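Local coordinates for Two-component system response regulator/GGDEF domain protein (Aeromonas salmonicida, PDB 3LUF) that probably makes cyclic di-GMP from two GTP molecules as a whole protein, this chain being its paired magnesium-binding receiver domains, at residues B[159-164]-B[189-194]. Sequence-based numbering, arbitrary orientation.
Sequences EALATL and RMLRER. Unlike the reference sequence in segment 159-164: Ala162 (reference Thr).
Leu161 and Leu164 meet selenomethionine Met190 and Leu191 in a small, wholly apolar contact between two neighbouring helices of the second receiver domain. The helix segments run roughly parallel, their axes 27° apart and 11.9 Å from each other at closest approach, so the gap is spanned by side-chain ends alone and just 173 Å² is buried. The two methyls of Leu161 have different nearest partners. Leu161 CD1 lies 3.7 Å from Met190 CE, the two side chains crossing at about a right angle, while Leu161 CD2 sits 3.9 Å from Leu191 CD2. The bend of Met190 at its last torsion (chi3 62°) swings CE alongside its own helix to the level of Leu161, where it comes nearer to Leu161 CD1 than SE does. Leu191 CD2 is shared: it also meets Leu164 CD1 at 3.5 Å, tighter than usual for two carbons, and so reaches both leucines, which stand one helical turn apart. Met190 closes the outer, exposed side of the contact and Leu191 the buried side. Just beyond, a salt bridge joins Arg194 to Glu165. Helices 157-166 and 184-194 flank the same face of the parallel five-stranded sheet of this CheY-like fold, linked through strand 172-176, which carries the magnesium ligand Asp176; beneath the contact, Leu164 packs on Leu128 of strand 126-130 and Leu191 on Ile202 of strand 201-207.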
ATOM      1  N   GLU B 159       5.273  26.449  -2.614  1.00 16.49           N
ATOM      2  CA  GLU B 159       6.138  25.986  -3.688  1.00 16.09           C
ATOM      3  C   GLU B 159       5.589  24.729  -4.381  1.00 14.73           C
ATOM      4  O   GLU B 159       5.682  24.630  -5.593  1.00 14.22           O
ATOM      5  CB  GLU B 159       7.567  25.731  -3.185  1.00 16.81           C
ATOM      6  CG  GLU B 159       8.499  25.238  -4.280  1.00 21.02           C
ATOM      7  CD  GLU B 159       9.971  25.267  -3.893  1.00 25.38           C
ATOM      8  OE1 GLU B 159      10.306  25.005  -2.708  1.00 25.27           O
ATOM      9  OE2 GLU B 159      10.787  25.551  -4.803  1.00 27.63           O
ATOM     10  N   ALA B 160       5.020  23.799  -3.611  1.00 13.06           N
ATOM     11  CA  ALA B 160       4.430  22.564  -4.163  1.00 12.36           C
ATOM     12  C   ALA B 160       3.383  22.906  -5.196  1.00 11.66           C
ATOM     13  O   ALA B 160       3.372  22.344  -6.262  1.00 13.18           O
ATOM     14  CB  ALA B 160       3.840  21.674  -3.039  1.00 12.45           C
ATOM     15  N   LEU B 161       2.483  23.835  -4.867  1.00 11.80           N
ATOM     16  CA  LEU B 161       1.430  24.224  -5.794  1.00 11.41           C
ATOM     17  C   LEU B 161       1.997  24.822  -7.058  1.00 11.93           C
ATOM     18  O   LEU B 161       1.562  24.475  -8.143  1.00 13.95           O
ATOM     19  CB  LEU B 161       0.473  25.211  -5.139  1.00 10.08           C
ATOM     20  CG  LEU B 161      -0.333  24.647  -3.960  1.00  9.36           C
ATOM     21  CD1 LEU B 161      -0.769  25.727  -2.984  1.00 11.12           C
ATOM     22  CD2 LEU B 161      -1.574  23.753  -4.407  1.00  9.48           C
ATOM     23  N   ALA B 162       2.993  25.702  -6.898  1.00 12.71           N
ATOM     24  CA  ALA B 162       3.647  26.345  -8.040  1.00 14.01           C
ATOM     25  C   ALA B 162       4.292  25.323  -8.964  1.00 13.97           C
ATOM     26  O   ALA B 162       4.163  25.405 -10.178  1.00 13.66           O
ATOM     27  CB  ALA B 162       4.702  27.366  -7.529  1.00 14.94           C
ATOM     28  N   THR B 163       4.965  24.351  -8.355  1.00 14.97           N
ATOM     29  CA  THR B 163       5.626  23.259  -9.065  1.00 15.18           C
ATOM     30  C   THR B 163       4.634  22.409  -9.853  1.00 14.66           C
ATOM     31  O   THR B 163       4.851  22.096 -11.017  1.00 14.58           O
ATOM     32  CB  THR B 163       6.520  22.451  -8.091  1.00 14.86           C
ATOM     33  OG1 THR B 163       7.559  23.313  -7.653  1.00 19.36           O
ATOM     34  CG2 THR B 163       7.173  21.247  -8.773  1.00 16.45           C
ATOM     35  N   LEU B 164       3.517  22.061  -9.218  1.00 15.22           N
ATOM     36  CA  LEU B 164       2.457  21.299  -9.885  1.00 15.51           C
ATOM     37  C   LEU B 164       1.874  22.044 -11.081  1.00 16.96           C
ATOM     38  O   LEU B 164       1.592  21.436 -12.138  1.00 16.25           O
ATOM     39  CB  LEU B 164       1.361  20.915  -8.894  1.00 14.71           C
ATOM     40  CG  LEU B 164       1.796  19.833  -7.890  1.00 15.37           C
ATOM     41  CD1 LEU B 164       0.812  19.728  -6.665  1.00 17.43           C
ATOM     42  CD2 LEU B 164       1.959  18.443  -8.530  1.00 18.66           C
ATOM     43  N   ARG B 189      -6.091  18.787   1.106  1.00 11.55           N
ATOM     44  CA  ARG B 189      -7.441  19.322   0.841  1.00 12.39           C
ATOM     45  C   ARG B 189      -7.476  20.219  -0.418  1.00 12.00           C
ATOM     46  O   ARG B 189      -8.383  20.064  -1.239  1.00 12.08           O
ATOM     47  CB  ARG B 189      -8.001  20.076   2.063  1.00 12.71           C
ATOM     48  CG  ARG B 189      -8.216  19.212   3.309  1.00 16.51           C
ATOM     49  CD  ARG B 189      -9.212  19.882   4.332  1.00 26.54           C
ATOM     50  NE  ARG B 189      -8.813  21.256   4.642  1.00 31.00           N
ATOM     51  CZ  ARG B 189      -7.868  21.593   5.520  1.00 34.30           C
ATOM     52  NH1 ARG B 189      -7.210  20.654   6.222  1.00 33.80           N
ATOM     53  NH2 ARG B 189      -7.572  22.879   5.691  1.00 35.21           N
HETATM   54  N   MSE B 190      -6.499  21.126  -0.584  1.00 12.16           N
HETATM   55  CA  MSE B 190      -6.450  21.980  -1.755  1.00 10.80           C
HETATM   56  C   MSE B 190      -6.324  21.162  -3.042  1.00 10.88           C
HETATM   57  O   MSE B 190      -6.997  21.425  -4.055  1.00 11.68           O
HETATM   58  CB  MSE B 190      -5.288  22.980  -1.634  1.00 11.38           C
HETATM   59  CG  MSE B 190      -5.591  24.032  -0.593  1.00 12.57           C
HETATM   60 SE   MSE B 190      -4.183  25.381  -0.655  1.00 16.07          SE
HETATM   61  CE  MSE B 190      -4.435  26.020  -2.419  1.00 16.41           C
ATOM     62  N   LEU B 191      -5.428  20.169  -3.005  1.00 10.05           N
ATOM     63  CA  LEU B 191      -5.159  19.361  -4.171  1.00  9.39           C
ATOM     64  C   LEU B 191      -6.412  18.590  -4.570  1.00  9.22           C
ATOM     65  O   LEU B 191      -6.761  18.487  -5.751  1.00 11.05           O
ATOM     66  CB  LEU B 191      -3.955  18.396  -3.933  1.00  8.70           C
ATOM     67  CG  LEU B 191      -2.607  19.117  -3.808  1.00 10.67           C
ATOM     68  CD1 LEU B 191      -1.498  18.078  -3.566  1.00 13.14           C
ATOM     69  CD2 LEU B 191      -2.274  19.947  -5.063  1.00 12.94           C
ATOM     70  N   ARG B 192      -7.079  18.023  -3.579  1.00  9.67           N
ATOM     71  CA  ARG B 192      -8.225  17.160  -3.885  1.00  8.99           C
ATOM     72  C   ARG B 192      -9.445  17.960  -4.310  1.00 10.56           C
ATOM     73  O   ARG B 192     -10.362  17.388  -4.901  1.00 11.81           O
ATOM     74  CB  ARG B 192      -8.569  16.296  -2.693  1.00  9.19           C
ATOM     75  CG  ARG B 192      -7.711  15.060  -2.560  1.00  9.05           C
ATOM     76  CD  ARG B 192      -8.083  13.967  -3.561  1.00  8.83           C
ATOM     77  NE  ARG B 192      -7.058  12.909  -3.499  1.00 10.44           N
ATOM     78  CZ  ARG B 192      -6.028  12.798  -4.345  1.00 12.58           C
ATOM     79  NH1 ARG B 192      -5.898  13.651  -5.348  1.00 10.11           N
ATOM     80  NH2 ARG B 192      -5.140  11.819  -4.196  1.00 11.89           N
ATOM     81  N   GLU B 193      -9.470  19.263  -4.027  1.00 11.75           N
ATOM     82  CA  GLU B 193     -10.541  20.098  -4.616  1.00 12.47           C
ATOM     83  C   GLU B 193     -10.450  20.219  -6.143  1.00 13.47           C
ATOM     84  O   GLU B 193     -11.470  20.500  -6.802  1.00 12.92           O
ATOM     85  CB  GLU B 193     -10.531  21.492  -3.975  1.00 11.17           C
ATOM     86  CG  GLU B 193     -10.963  21.466  -2.506  1.00 12.42           C
ATOM     87  CD  GLU B 193     -11.346  22.842  -2.008  1.00 17.59           C
ATOM     88  OE1 GLU B 193     -10.517  23.741  -2.126  1.00 17.18           O
ATOM     89  OE2 GLU B 193     -12.472  23.003  -1.472  1.00 22.70           O
ATOM     90  N   ARG B 194      -9.253  19.960  -6.683  1.00 14.42           N
ATOM     91  CA  ARG B 194      -8.976  20.005  -8.130  1.00 15.79           C
ATOM     92  C   ARG B 194      -8.757  18.630  -8.763  1.00 15.76           C
ATOM     93  O   ARG B 194      -9.172  18.400  -9.911  1.00 17.07           O
ATOM     94  CB  ARG B 194      -7.721  20.842  -8.428  1.00 16.01           C
ATOM     95  CG  ARG B 194      -7.801  22.287  -8.190  1.00 18.26           C
ATOM     96  CD  ARG B 194      -6.485  22.942  -8.647  1.00 17.20           C
ATOM     97  NE  ARG B 194      -6.465  23.312 -10.059  1.00 19.77           N
ATOM     98  CZ  ARG B 194      -5.389  23.801 -10.674  1.00 17.57           C
ATOM     99  NH1 ARG B 194      -4.237  23.906 -10.020  1.00 18.89           N
ATOM    100  NH2 ARG B 194      -5.447  24.142 -11.959  1.00 22.30           N
TER